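Local atomic coordinates of seryl-tRNA synthetase (Pyrococcus horikoshii, PDB entry 2DQ0), a protein that attaches serine to tRNA(Ser), and probably also to tRNA(Sec), in an ATP-dependent reaction that passes through a seryl-adenylate. Residues D164-L169 / N190-L195; L6-P11 / T38-K43; V215-M220 / E254-G259. One frame throughout, in Å; residues are numbered along the deposited sequence.

Contact 1: residues D164-L169 / N190-L195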
loop_
_atom_site.group_PDB
_atom_site.type_symbol
_atom_site.label_atom_id
_atom_site.label_comp_id
_atom_site.label_asym_id
_atom_site.label_seq_id
_atom_site.Cartn_x
_atom_site.Cartn_y
_atom_site.Cartn_z
ATOM N N ASP A 164 12.914 -16.367 -15.555
ATOM C CA ASP A 164 14.279 -16.451 -16.030
ATOM C C ASP A 164 14.692 -15.218 -16.808
ATOM O O ASP A 164 15.835 -14.773 -16.707
ATOM C CB ASP A 164 14.464 -17.735 -16.838
ATOM C CG ASP A 164 14.340 -18.974 -15.954
ATOM O OD1 ASP A 164 15.147 -19.081 -14.990
ATOM O OD2 ASP A 164 13.441 -19.820 -16.194
ATOM N N LEU A 165 13.760 -14.646 -17.566
ATOM C CA LEU A 165 14.054 -13.450 -18.329
ATOM C C LEU A 165 14.341 -12.271 -17.372
ATOM O O LEU A 165 15.241 -11.467 -17.616
ATOM C CB LEU A 165 12.888 -13.143 -19.282
ATOM C CG LEU A 165 12.875 -14.027 -20.550
ATOM C CD1 LEU A 165 11.519 -13.958 -21.236
ATOM C CD2 LEU A 165 13.991 -13.585 -21.531
ATOM N N LEU A 166 13.616 -12.170 -16.264
ATOM C CA LEU A 166 13.891 -11.055 -15.364
ATOM C C LEU A 166 15.324 -11.116 -14.884
ATOM O O LEU A 166 15.968 -10.079 -14.689
ATOM C CB LEU A 166 12.957 -11.056 -14.158
ATOM C CG LEU A 166 11.520 -10.620 -14.422
ATOM C CD1 LEU A 166 10.636 -11.105 -13.290
ATOM C CD2 LEU A 166 11.448 -9.102 -14.552
ATOM N N GLU A 167 15.811 -12.342 -14.712
ATOM C CA GLU A 167 17.162 -12.611 -14.236
ATOM C C GLU A 167 18.216 -12.213 -15.255
ATOM O O GLU A 167 19.116 -11.445 -14.949
ATOM C CB GLU A 167 17.308 -14.099 -13.917
ATOM C CG GLU A 167 18.031 -14.433 -12.609
ATOM C CD GLU A 167 19.462 -13.916 -12.547
ATOM O OE1 GLU A 167 19.664 -12.694 -12.363
ATOM O OE2 GLU A 167 20.389 -14.741 -12.681
ATOM N N ILE A 168 18.097 -12.725 -16.478
ATOM C CA ILE A 168 19.077 -12.413 -17.501
ATOM C C ILE A 168 19.030 -10.919 -17.854
ATOM O O ILE A 168 20.023 -10.337 -18.280
ATOM C CB ILE A 168 18.871 -13.309 -18.770
ATOM C CG1 ILE A 168 17.781 -12.749 -19.667
ATOM C CG2 ILE A 168 18.470 -14.722 -18.373
ATOM C CD1 ILE A 168 18.337 -12.132 -20.921
ATOM N N LEU A 169 17.874 -10.301 -17.646
ATOM C CA LEU A 169 17.695 -8.887 -17.928
ATOM C C LEU A 169 18.076 -7.980 -16.749
ATOM O O LEU A 169 18.077 -6.760 -16.885
ATOM C CB LEU A 169 16.243 -8.638 -18.317
ATOM C CG LEU A 169 15.928 -8.273 -19.765
ATOM C CD1 LEU A 169 16.770 -9.116 -20.692
ATOM C CD2 LEU A 169 14.431 -8.468 -20.042
ATOM N N ASN A 190 15.759 -1.654 -12.502
ATOM C CA ASN A 190 16.059 -1.017 -13.776
ATOM C C ASN A 190 14.945 -0.778 -14.789
ATOM O O ASN A 190 13.895 -0.211 -14.459
ATOM C CB ASN A 190 17.191 -1.778 -14.449
ATOM C CG ASN A 190 18.366 -1.940 -13.537
ATOM O OD1 ASN A 190 18.726 -3.045 -13.179
ATOM N ND2 ASN A 190 18.955 -0.828 -13.125
ATOM N N GLU A 191 15.175 -1.206 -16.024
ATOM C CA GLU A 191 14.198 -0.949 -17.052
ATOM C C GLU A 191 12.834 -1.534 -16.744
ATOM O O GLU A 191 11.818 -1.004 -17.195
ATOM C CB GLU A 191 14.726 -1.387 -18.423
ATOM C CG GLU A 191 15.735 -2.499 -18.339
ATOM C CD GLU A 191 17.155 -2.014 -18.136
ATOM O OE1 GLU A 191 17.820 -2.529 -17.219
ATOM O OE2 GLU A 191 17.615 -1.144 -18.899
ATOM N N ILE A 192 12.780 -2.581 -15.930
ATOM C CA ILE A 192 11.482 -3.155 -15.602
ATOM C C ILE A 192 10.656 -2.163 -14.762
ATOM O O ILE A 192 9.426 -2.172 -14.810
ATOM C CB ILE A 192 11.640 -4.481 -14.846
ATOM C CG1 ILE A 192 12.410 -5.483 -15.715
ATOM C CG2 ILE A 192 10.261 -5.029 -14.480
ATOM C CD1 ILE A 192 11.701 -5.830 -17.055
ATOM N N VAL A 193 11.329 -1.312 -13.987
ATOM C CA VAL A 193 10.613 -0.318 -13.194
ATOM C C VAL A 193 10.027 0.709 -14.156
ATOM O O VAL A 193 8.878 1.132 -14.003
ATOM C CB VAL A 193 11.540 0.393 -12.170
ATOM C CG1 VAL A 193 10.795 1.521 -11.488
ATOM C CG2 VAL A 193 12.016 -0.600 -11.115
ATOM N N ILE A 194 10.808 1.106 -15.160
ATOM C CA ILE A 194 10.306 2.064 -16.130
ATOM C C ILE A 194 9.158 1.443 -16.918
ATOM O O ILE A 194 8.168 2.105 -17.222
ATOM C CB ILE A 194 11.418 2.543 -17.113
ATOM C CG1 ILE A 194 12.050 3.849 -16.620
ATOM C CG2 ILE A 194 10.808 2.898 -18.450
ATOM C CD1 ILE A 194 12.478 3.841 -15.203
ATOM N N LEU A 195 9.291 0.163 -17.244
ATOM C CA LEU A 195 8.253 -0.528 -17.999
ATOM C C LEU A 195 6.917 -0.570 -17.232
ATOM O O LEU A 195 5.838 -0.396 -17.815
ATOM C CB LEU A 195 8.722 -1.952 -18.343
ATOM C CG LEU A 195 7.708 -2.773 -19.122
ATOM C CD1 LEU A 195 7.378 -2.069 -20.434
ATOM C CD2 LEU A 195 8.263 -4.143 -19.369
#
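Helix 162-168 and helix 190-209 approach each other at Leu166 and Ile192, whose CA atoms are 8.3 Å apart. The next closest pair of backbones is Leu169 and Glu191, with 8.7 Å between their CA atoms. At this spacing the side chains bridge the gap, and the join is apolar. Leu166 bridges it with one branch: its CD2 methyl lies 3.9 Å from Ile192 CG1. The same methyl is 4.1 Å from Ile192 CD1. The two side chains run at about a right angle, and the leucine methyl meets the isoleucine from across. Ile192 has CG1 anti to its carbonyl carbon (chi1 -60°), which brings CG1 nearest to Leu166. The leucine methyl sits against this CG1 arm, with Ile192 CG2 close beside Leu166 CD2 at 4.2 Å. Leu169 adds a looser contact from one turn further on. Its CD2 comes to 4.8 Å from Ile192 CD1, so the isoleucine arm has a leucine methyl near it from each of the two residues. Glu191 is at the margin of the contact and is partly exposed. Its carboxylate approaches the backbone carbonyl oxygen of Leu169 without bonding to it.

Helix 410-420 closes the patch: Leu418 touches Leu166 and Leu169, and Ile414 touches Ile192. Ile443 of strand 442-443 packs on Leu169, Glu191 and Ile192. Helix 190-209, which leads into strand 213-216 and is consistent with motif 1 of class II synthetases, also packs through Val193 and Ile194 against the second subunit.

Contact 2: residues L6-P11 / T38-K43; sequences LIRENP and TEWRTK
Arg8 of helix 4-9 reaches helix 28-65 with its guanidinium group, and there it meets Arg41 and Trp40. The Arg8 side chain sets out toward the longer helix and bends at chi3 (-63°). Arg41 arrives from the opposite direction, its own chain also bent at chi3. Its NH2 lies over one face of the Arg8 guanidinium, 3.4 Å from Arg8 NH2. Seen from the other group, Arg8 NH2 lies in plane at the edge of the Arg41 guanidinium. The two planes are 77° apart, close to perpendicular. Both atoms are donors, so this is a meeting of like charges and not a bond. Asp37 probably eases it, since its OD2 forms a salt bridge with Arg8 NH2 and a long, weak ion pair with Arg41 NE. The contact belongs to the N-terminal tRNA-binding extension, where helices 28-65 and 72-103 make a coiled-coil arm. Trp40 also packs across the arm, on Val92 and Lys96 of helix 72-103. Toward Arg8 it presents an edge: Trp40 CZ3 is 3.7 Å from Arg8 NH2. Guanidinium and indole planes are only 8° apart, so the two groups lie nearly coplanar, edge to edge, rather than stacked.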
loop_
_atom_site.group_PDB
_atom_site.type_symbol
_atom_site.label_atom_id
_atom_site.label_comp_id
_atom_site.label_asym_id
_atom_site.label_seq_id
_atom_site.Cartn_x
_atom_site.Cartn_y
_atom_site.Cartn_z
ATOM N N LEU A 6 -36.799 -10.772 -5.416
ATOM C CA LEU A 6 -36.423 -11.804 -6.365
ATOM C C LEU A 6 -36.532 -13.228 -5.811
ATOM O O LEU A 6 -36.933 -14.159 -6.526
ATOM C CB LEU A 6 -35.010 -11.510 -6.879
ATOM C CG LEU A 6 -34.446 -12.404 -7.980
ATOM C CD1 LEU A 6 -33.760 -13.626 -7.366
ATOM C CD2 LEU A 6 -35.568 -12.804 -8.927
ATOM N N ILE A 7 -36.206 -13.409 -4.539
ATOM C CA ILE A 7 -36.302 -14.744 -3.976
ATOM C C ILE A 7 -37.775 -15.042 -3.679
ATOM O O ILE A 7 -38.194 -16.200 -3.620
ATOM C CB ILE A 7 -35.422 -14.909 -2.676
ATOM C CG1 ILE A 7 -36.015 -14.096 -1.534
ATOM C CG2 ILE A 7 -33.972 -14.460 -2.928
ATOM C CD1 ILE A 7 -37.100 -14.828 -0.780
ATOM N N ARG A 8 -38.569 -13.996 -3.481
ATOM C CA ARG A 8 -39.979 -14.219 -3.205
ATOM C C ARG A 8 -40.727 -14.524 -4.492
ATOM O O ARG A 8 -41.570 -15.406 -4.528
ATOM C CB ARG A 8 -40.605 -13.009 -2.503
ATOM C CG ARG A 8 -40.349 -12.989 -1.004
ATOM C CD ARG A 8 -41.295 -12.052 -0.265
ATOM N NE ARG A 8 -41.134 -10.665 -0.674
ATOM C CZ ARG A 8 -40.922 -9.654 0.164
ATOM N NH1 ARG A 8 -40.785 -8.424 -0.310
ATOM N NH2 ARG A 8 -40.839 -9.874 1.470
ATOM N N GLU A 9 -40.391 -13.807 -5.556
ATOM C CA GLU A 9 -41.048 -14.008 -6.837
ATOM C C GLU A 9 -40.452 -15.080 -7.744
ATOM O O GLU A 9 -40.939 -15.269 -8.861
ATOM C CB GLU A 9 -41.151 -12.673 -7.575
ATOM C CG GLU A 9 -42.189 -11.760 -6.939
ATOM C CD GLU A 9 -42.072 -10.331 -7.408
ATOM O OE1 GLU A 9 -41.948 -10.119 -8.634
ATOM O OE2 GLU A 9 -42.109 -9.421 -6.550
ATOM N N ASN A 10 -39.401 -15.768 -7.290
ATOM C CA ASN A 10 -38.839 -16.866 -8.084
ATOM C C ASN A 10 -37.775 -17.700 -7.411
ATOM O O ASN A 10 -36.677 -17.851 -7.924
ATOM C CB ASN A 10 -38.302 -16.398 -9.439
ATOM C CG ASN A 10 -38.325 -17.532 -10.485
ATOM O OD1 ASN A 10 -37.942 -17.344 -11.639
ATOM N ND2 ASN A 10 -38.787 -18.719 -10.068
ATOM N N PRO A 11 -38.105 -18.294 -6.262
ATOM C CA PRO A 11 -37.161 -19.132 -5.514
ATOM C C PRO A 11 -36.505 -20.261 -6.313
ATOM O O PRO A 11 -35.342 -20.602 -6.072
ATOM C CB PRO A 11 -38.002 -19.649 -4.342
ATOM C CG PRO A 11 -39.416 -19.549 -4.845
ATOM C CD PRO A 11 -39.417 -18.250 -5.595
ATOM N N THR A 38 -41.871 -14.788 5.722
ATOM C CA THR A 38 -43.266 -15.003 6.024
ATOM C C THR A 38 -43.547 -14.674 7.480
ATOM O O THR A 38 -44.497 -13.956 7.790
ATOM C CB THR A 38 -43.668 -16.444 5.674
ATOM O OG1 THR A 38 -43.982 -16.490 4.278
ATOM C CG2 THR A 38 -44.883 -16.905 6.474
ATOM N N GLU A 39 -42.719 -15.183 8.377
ATOM C CA GLU A 39 -42.902 -14.896 9.787
ATOM C C GLU A 39 -42.833 -13.369 10.010
ATOM O O GLU A 39 -43.631 -12.782 10.766
ATOM C CB GLU A 39 -41.818 -15.621 10.580
ATOM C CG GLU A 39 -41.917 -15.465 12.081
ATOM C CD GLU A 39 -41.105 -16.511 12.813
ATOM O OE1 GLU A 39 -41.021 -16.424 14.060
ATOM O OE2 GLU A 39 -40.562 -17.422 12.136
ATOM N N TRP A 40 -41.881 -12.746 9.317
ATOM C CA TRP A 40 -41.643 -11.306 9.372
ATOM C C TRP A 40 -42.918 -10.529 9.051
ATOM O O TRP A 40 -43.351 -9.688 9.839
ATOM C CB TRP A 40 -40.525 -10.935 8.374
ATOM C CG TRP A 40 -40.284 -9.451 8.165
ATOM C CD1 TRP A 40 -39.899 -8.551 9.102
ATOM C CD2 TRP A 40 -40.414 -8.716 6.934
ATOM N NE1 TRP A 40 -39.781 -7.301 8.543
ATOM C CE2 TRP A 40 -40.091 -7.376 7.213
ATOM C CE3 TRP A 40 -40.771 -9.063 5.627
ATOM C CZ2 TRP A 40 -40.114 -6.377 6.236
ATOM C CZ3 TRP A 40 -40.797 -8.067 4.652
ATOM C CH2 TRP A 40 -40.470 -6.740 4.966
ATOM N N ARG A 41 -43.525 -10.813 7.903
ATOM C CA ARG A 41 -44.739 -10.105 7.514
ATOM C C ARG A 41 -45.947 -10.450 8.385
ATOM O O ARG A 41 -46.859 -9.635 8.546
ATOM C CB ARG A 41 -45.051 -10.346 6.029
ATOM C CG ARG A 41 -44.718 -11.740 5.512
ATOM C CD ARG A 41 -44.843 -11.841 3.983
ATOM N NE ARG A 41 -44.105 -10.778 3.301
ATOM C CZ ARG A 41 -44.592 -9.560 3.058
ATOM N NH1 ARG A 41 -45.829 -9.250 3.436
ATOM N NH2 ARG A 41 -43.838 -8.643 2.450
ATOM N N THR A 42 -45.955 -11.643 8.965
ATOM C CA THR A 42 -47.074 -12.019 9.806
ATOM C C THR A 42 -47.046 -11.176 11.068
ATOM O O THR A 42 -48.073 -10.607 11.470
ATOM C CB THR A 42 -47.028 -13.522 10.182
ATOM O OG1 THR A 42 -47.325 -14.310 9.023
ATOM C CG2 THR A 42 -48.044 -13.843 11.282
ATOM N N LYS A 43 -45.872 -11.077 11.691
ATOM C CA LYS A 43 -45.784 -10.296 12.914
ATOM C C LYS A 43 -46.121 -8.828 12.667
ATOM O O LYS A 43 -46.748 -8.178 13.504
ATOM C CB LYS A 43 -44.404 -10.431 13.547
ATOM C CG LYS A 43 -44.208 -11.734 14.268
ATOM C CD LYS A 43 -42.822 -11.813 14.890
ATOM C CE LYS A 43 -42.598 -13.199 15.443
ATOM N NZ LYS A 43 -43.750 -13.564 16.312
#

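Contact 3: residues V215-M220 / E254-G259. With SSA (5'-O-(N-(L-seryl)-sulfamoyl)adenosine), chain G.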
loop_
_atom_site.group_PDB
_atom_site.type_symbol
_atom_site.label_atom_id
_atom_site.label_comp_id
_atom_site.label_asym_id
_atom_site.label_seq_id
_atom_site.Cartn_x
_atom_site.Cartn_y
_atom_site.Cartn_z
ATOM N N VAL A 215 -8.441 8.483 -11.467
ATOM C CA VAL A 215 -8.417 8.637 -10.032
ATOM C C VAL A 215 -7.393 7.781 -9.294
ATOM O O VAL A 215 -7.086 6.663 -9.697
ATOM C CB VAL A 215 -9.829 8.407 -9.458
ATOM C CG1 VAL A 215 -10.588 7.486 -10.356
ATOM C CG2 VAL A 215 -9.766 7.857 -8.041
ATOM N N ILE A 216 -6.824 8.370 -8.247
ATOM C CA ILE A 216 -5.908 7.696 -7.352
ATOM C C ILE A 216 -6.747 7.631 -6.057
ATOM O O ILE A 216 -6.944 8.624 -5.367
ATOM C CB ILE A 216 -4.625 8.512 -7.094
ATOM C CG1 ILE A 216 -3.732 8.490 -8.339
ATOM C CG2 ILE A 216 -3.898 7.937 -5.871
ATOM C CD1 ILE A 216 -2.529 9.431 -8.254
ATOM N N PRO A 217 -7.262 6.449 -5.722
ATOM C CA PRO A 217 -8.086 6.274 -4.519
ATOM C C PRO A 217 -7.296 6.017 -3.249
ATOM O O PRO A 217 -6.072 5.979 -3.264
ATOM C CB PRO A 217 -8.886 5.039 -4.866
ATOM C CG PRO A 217 -7.769 4.179 -5.489
ATOM C CD PRO A 217 -7.124 5.175 -6.455
ATOM N N PRO A 218 -8.002 5.879 -2.117
ATOM C CA PRO A 218 -7.305 5.589 -0.860
ATOM C C PRO A 218 -6.841 4.133 -1.065
ATOM O O PRO A 218 -7.494 3.376 -1.783
ATOM C CB PRO A 218 -8.420 5.689 0.185
ATOM C CG PRO A 218 -9.293 6.727 -0.366
ATOM C CD PRO A 218 -9.366 6.374 -1.843
ATOM N N TYR A 219 -5.736 3.739 -0.458
ATOM C CA TYR A 219 -5.239 2.377 -0.638
ATOM C C TYR A 219 -5.680 1.513 0.539
ATOM O O TYR A 219 -5.529 0.288 0.521
ATOM C CB TYR A 219 -3.710 2.402 -0.733
ATOM C CG TYR A 219 -3.171 3.183 -1.922
ATOM C CD1 TYR A 219 -1.868 3.696 -1.906
ATOM C CD2 TYR A 219 -3.952 3.396 -3.063
ATOM C CE1 TYR A 219 -1.353 4.409 -2.995
ATOM C CE2 TYR A 219 -3.446 4.105 -4.167
ATOM C CZ TYR A 219 -2.146 4.606 -4.114
ATOM O OH TYR A 219 -1.640 5.320 -5.162
ATOM N N MET A 220 -6.211 2.180 1.562
ATOM C CA MET A 220 -6.706 1.534 2.771
ATOM C C MET A 220 -8.130 2.026 2.931
ATOM O O MET A 220 -8.385 3.230 2.883
ATOM C CB MET A 220 -5.897 1.947 4.018
ATOM C CG MET A 220 -4.451 1.459 4.043
ATOM S SD MET A 220 -3.554 1.803 5.605
ATOM C CE MET A 220 -3.116 3.420 5.345
ATOM N N GLU A 254 -10.909 -1.244 -7.686
ATOM C CA GLU A 254 -12.338 -1.517 -7.836
ATOM C C GLU A 254 -13.117 -1.208 -6.541
ATOM O O GLU A 254 -14.101 -0.448 -6.566
ATOM C CB GLU A 254 -12.548 -2.989 -8.201
ATOM C CG GLU A 254 -13.986 -3.383 -8.451
ATOM C CD GLU A 254 -14.244 -4.861 -8.242
ATOM O OE1 GLU A 254 -13.355 -5.676 -8.579
ATOM O OE2 GLU A 254 -15.351 -5.208 -7.758
ATOM N N HIS A 255 -12.677 -1.792 -5.425
ATOM C CA HIS A 255 -13.342 -1.597 -4.127
ATOM C C HIS A 255 -13.482 -0.149 -3.662
ATOM O O HIS A 255 -14.583 0.259 -3.313
ATOM C CB HIS A 255 -12.667 -2.428 -3.034
ATOM C CG HIS A 255 -12.690 -3.901 -3.297
ATOM N ND1 HIS A 255 -13.298 -4.449 -4.413
ATOM C CD2 HIS A 255 -12.229 -4.945 -2.568
ATOM C CE1 HIS A 255 -13.214 -5.765 -4.353
ATOM N NE2 HIS A 255 -12.572 -6.091 -3.243
ATOM N N PRO A 256 -12.380 0.638 -3.611
ATOM C CA PRO A 256 -12.530 2.041 -3.174
ATOM C C PRO A 256 -13.326 2.856 -4.207
ATOM O O PRO A 256 -14.008 3.828 -3.863
ATOM C CB PRO A 256 -11.085 2.529 -3.021
ATOM C CG PRO A 256 -10.304 1.620 -3.925
ATOM C CD PRO A 256 -10.953 0.276 -3.707
ATOM N N LEU A 257 -13.235 2.446 -5.470
ATOM C CA LEU A 257 -13.978 3.091 -6.546
ATOM C C LEU A 257 -15.484 2.859 -6.360
ATOM O O LEU A 257 -16.290 3.721 -6.700
ATOM C CB LEU A 257 -13.555 2.529 -7.895
ATOM C CG LEU A 257 -12.773 3.412 -8.857
ATOM C CD1 LEU A 257 -12.376 4.741 -8.216
ATOM C CD2 LEU A 257 -11.568 2.611 -9.341
ATOM N N ALA A 258 -15.871 1.699 -5.834
ATOM C CA ALA A 258 -17.288 1.428 -5.612
ATOM C C ALA A 258 -17.763 2.098 -4.316
ATOM O O ALA A 258 -18.863 2.639 -4.252
ATOM C CB ALA A 258 -17.550 -0.074 -5.555
ATOM N N GLY A 259 -16.943 2.070 -3.278
ATOM C CA GLY A 259 -17.358 2.708 -2.050
ATOM C C GLY A 259 -17.446 4.219 -2.215
ATOM O O GLY A 259 -18.131 4.891 -1.445
HETATM N N10 SSA G . -11.417 -5.495 -10.050
HETATM C CA SSA G . -11.326 -6.679 -10.924
HETATM C CB SSA G . -11.046 -6.282 -12.348
HETATM O OG SSA G . -9.706 -5.811 -12.529
HETATM C C9 SSA G . -10.237 -7.659 -10.504
HETATM O O9 SSA G . -9.445 -7.380 -9.607
HETATM N N8 SSA G . -10.205 -8.835 -11.143
HETATM S S1 SSA G . -9.061 -9.911 -10.803
HETATM O O1S SSA G . -9.264 -10.264 -9.406
HETATM O O2S SSA G . -9.153 -10.933 -11.839
HETATM O "O5'" SSA G . -7.727 -9.099 -10.946
HETATM C "C5'" SSA G . -7.432 -8.464 -12.175
HETATM C "C4'" SSA G . -6.092 -8.871 -12.704
HETATM O "O4'" SSA G . -5.046 -8.491 -11.789
HETATM C "C3'" SSA G . -5.836 -10.344 -12.952
HETATM O "O3'" SSA G . -6.454 -10.741 -14.159
HETATM C "C2'" SSA G . -4.325 -10.310 -13.102
HETATM O "O2'" SSA G . -3.874 -9.748 -14.311
HETATM C "C1'" SSA G . -3.953 -9.388 -11.933
HETATM N N9 SSA G . -3.801 -10.075 -10.654
HETATM C C8 SSA G . -4.774 -10.559 -9.794
HETATM N N7 SSA G . -4.289 -11.131 -8.722
HETATM C C5 SSA G . -2.910 -11.023 -8.882
HETATM C C6 SSA G . -1.815 -11.454 -8.087
HETATM N N6 SSA G . -1.962 -12.096 -6.932
HETATM N N1 SSA G . -0.550 -11.175 -8.528
HETATM C C2 SSA G . -0.407 -10.512 -9.697
HETATM N N3 SSA G . -1.368 -10.063 -10.536
HETATM C C4 SSA G . -2.601 -10.366 -10.069
#
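The rings of Pro217 and Pro256 meet at a slant across the contact, through their CB and CG atoms. Pro217 CB is 3.8 Å from Pro256 CB, and Pro217 CG is 3.9 Å from Pro256 CG. Pro218 comes in beside them, its ring CD 4.4 Å from Pro256 CB. At the end of strand 213-216, Val215 and Leu257 lie alongside each other, pointing opposite ways. Leu257 CD1 touches both valine methyls, with 3.9 Å to Val215 CG1.

Glu254 is turned to the ligand instead. CG is anti to the backbone N (chi1 -177°), and the extended chain carries the carboxylate to the seryl amine. OE1 accepts a hydrogen bond from N10 of the seryl-adenylate analogue; the modelled length is too short to be taken literally. OE2 is hydrogen-bonded to Gln381 NE2, which helps fix the carboxylate's rotation. An alanine here removes this acceptor, and would probably leave the seryl amine less firmly held and the Gln381 amide without its mate.

Val215 and Ile216 pair antiparallel with a strand of the second subunit, so the sheet continues across the dimer. This is consistent with class II motif 1, with Pro217 and Pro218 after the strand packed against the helix that begins at the serine-binding Glu254.

The three contacts follow one another along the chain in the order 2, 1, 3, and none touches another. Contact 2 lies in the tRNA-binding extension, its centre about 58 Å from that of contact 1 and about 35 Å from that of contact 3. Contacts 1 and 3 have centres about 29 Å apart and nearest atoms about 14 Å apart. They are joined by sequence, since helix 190-209 runs on to strand 213-216, and both touch the second subunit. Contact 3 alone of the three reaches the ligand directly, through Glu254. In contact 1 the side chain of Leu166 stays about 12 Å from the analogue. Contact 2 is away from the serine and ATP sites.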